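Local atomic coordinates of putative tryptophan halogenase (Xanthomonas campestris pv. campestris, PDB entry 6Y1W), a protein that probably acts as a flavin-dependent halogenase, using reduced FAD to drive halogenation of an aromatic substrate. Residues M274-L279 against V283-V288. Residues are numbered along the deposited sequence; the frame is centred on the assembly and turned at random.
Sequences MWRIPL and VGNGIV
The indole of Trp-275 lies flat across the neighbouring strand, directly over Gly-286, whose CA sits 3.4 Å from the centroid of the six-membered ring and only 7° off its normal, a CH-pi contact. With chi1 at 74°, the ring leans across onto the partner strand. Gly-286 has no side chain, so the ring closes directly onto its CA. The same face continues over the peptide link, with Trp-275 NE1 3.2 Å from Asn-285 C, while CG2 of Val-288 meets the ring edge at CZ3. Trp-275 with Gly-286 and Ile-277 with Gly-284 are the two hydrogen-bonded pairs of the ladder, each exchanging two backbone hydrogen bonds; of these, Gly-284 N to Ile-277 O is 2.8 Å long.

The other face is looser and wetter around Arg-276. Its extended chain runs beside Asn-285, and CG1 of Val-283 lies over one face of the guanidinium, yet the polar ends meet through water: one water oxygen lies 3.1 Å from Arg-276 NE, accepts its hydrogen bond, and also bridges to Asn-285 OD1. A second water ties Asn-285 OD1 to the carbonyl oxygen of Trp-275, donating to both. Asn-285 ND2 turns instead to Thr-254 and Val-252 on the next strand. Farther along this face, Met-274 CG packs 3.7 Å from Ile-287 CB, both side chains lying under helix 296-306, and Ile-287 touches a bound butanediol. The arrangement is an antiparallel beta hairpin, its strands interior to the mixed sheet of this halogenase, with strands 263-268 and 248-254 flanking it.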
# COMPACT_ATOMS: atom_id res chain seq x y z
N MET A 274 30.76 7.60 -8.50
CA MET A 274 31.42 6.33 -8.82
C MET A 274 30.84 5.22 -7.98
O MET A 274 30.61 5.39 -6.78
CB MET A 274 32.93 6.44 -8.52
CG MET A 274 33.70 7.26 -9.57
SD MET A 274 35.31 7.71 -8.82
CE MET A 274 34.95 9.11 -7.74
N TRP A 275 30.62 4.04 -8.59
CA TRP A 275 30.27 2.87 -7.80
C TRP A 275 31.48 1.98 -7.54
O TRP A 275 32.43 1.91 -8.34
CB TRP A 275 29.19 2.01 -8.47
CG TRP A 275 29.58 1.17 -9.68
CD1 TRP A 275 30.19 -0.08 -9.68
CD2 TRP A 275 29.28 1.47 -11.05
NE1 TRP A 275 30.31 -0.55 -10.98
CE2 TRP A 275 29.78 0.39 -11.83
CE3 TRP A 275 28.68 2.55 -11.70
CZ2 TRP A 275 29.64 0.35 -13.22
CZ3 TRP A 275 28.57 2.52 -13.08
CH2 TRP A 275 29.07 1.44 -13.83
N ARG A 276 31.41 1.25 -6.42
CA ARG A 276 32.38 0.20 -6.10
C ARG A 276 31.59 -0.94 -5.49
O ARG A 276 30.86 -0.73 -4.52
CB ARG A 276 33.44 0.73 -5.13
CG ARG A 276 34.62 -0.24 -5.03
CD ARG A 276 35.85 0.39 -4.35
NE ARG A 276 36.97 -0.58 -4.34
CZ ARG A 276 37.16 -1.49 -3.40
NH1 ARG A 276 36.34 -1.57 -2.37
NH2 ARG A 276 38.21 -2.34 -3.46
N ILE A 277 31.66 -2.14 -6.11
CA ILE A 277 30.79 -3.26 -5.78
C ILE A 277 31.65 -4.50 -5.55
O ILE A 277 32.35 -4.93 -6.47
CB ILE A 277 29.79 -3.50 -6.92
CG1 ILE A 277 28.73 -2.37 -6.93
CG2 ILE A 277 29.13 -4.89 -6.83
CD1 ILE A 277 27.92 -2.41 -8.25
N PRO A 278 31.64 -5.11 -4.35
CA PRO A 278 32.51 -6.27 -4.12
C PRO A 278 31.89 -7.58 -4.56
O PRO A 278 30.76 -7.90 -4.14
CB PRO A 278 32.71 -6.25 -2.59
CG PRO A 278 31.34 -5.80 -2.08
CD PRO A 278 30.96 -4.69 -3.10
N LEU A 279 32.63 -8.37 -5.35
CA LEU A 279 32.29 -9.76 -5.65
C LEU A 279 33.26 -10.66 -4.88
O LEU A 279 34.15 -10.17 -4.17
CB LEU A 279 32.32 -10.01 -7.15
CG LEU A 279 31.29 -9.16 -7.91
CD1 LEU A 279 31.43 -9.45 -9.42
CD2 LEU A 279 29.86 -9.41 -7.44
N VAL A 283 36.38 -6.82 -7.87
CA VAL A 283 35.59 -5.65 -7.51
C VAL A 283 35.11 -4.96 -8.78
O VAL A 283 35.90 -4.79 -9.72
CB VAL A 283 36.44 -4.72 -6.64
CG1 VAL A 283 35.73 -3.37 -6.41
CG2 VAL A 283 36.75 -5.41 -5.30
N GLY A 284 33.82 -4.60 -8.83
CA GLY A 284 33.30 -3.82 -9.94
C GLY A 284 33.37 -2.33 -9.62
O GLY A 284 33.12 -1.92 -8.51
N ASN A 285 33.75 -1.53 -10.64
CA ASN A 285 33.88 -0.09 -10.48
C ASN A 285 33.25 0.60 -11.68
O ASN A 285 33.24 0.05 -12.79
CB ASN A 285 35.35 0.38 -10.43
CG ASN A 285 36.17 -0.38 -9.40
OD1 ASN A 285 36.36 0.08 -8.27
ND2 ASN A 285 36.74 -1.54 -9.82
N GLY A 286 32.79 1.82 -11.49
CA GLY A 286 32.37 2.60 -12.64
C GLY A 286 32.19 4.05 -12.24
O GLY A 286 32.09 4.36 -11.06
N ILE A 287 32.19 4.94 -13.24
CA ILE A 287 31.88 6.34 -12.99
C ILE A 287 30.68 6.68 -13.87
O ILE A 287 30.63 6.29 -15.04
CB ILE A 287 33.08 7.29 -13.22
CG1 ILE A 287 32.68 8.73 -12.88
CG2 ILE A 287 33.65 7.22 -14.67
CD1 ILE A 287 33.90 9.63 -12.58
N VAL A 288 29.70 7.31 -13.26
CA VAL A 288 28.47 7.73 -13.92
C VAL A 288 28.56 9.24 -14.03
O VAL A 288 28.78 9.90 -13.02
CB VAL A 288 27.27 7.34 -13.05
CG1 VAL A 288 25.98 8.01 -13.56
CG2 VAL A 288 27.12 5.80 -12.99
O HOH W 1 35.06 2.68 -7.88
O HOH W 2 38.68 -0.21 -6.89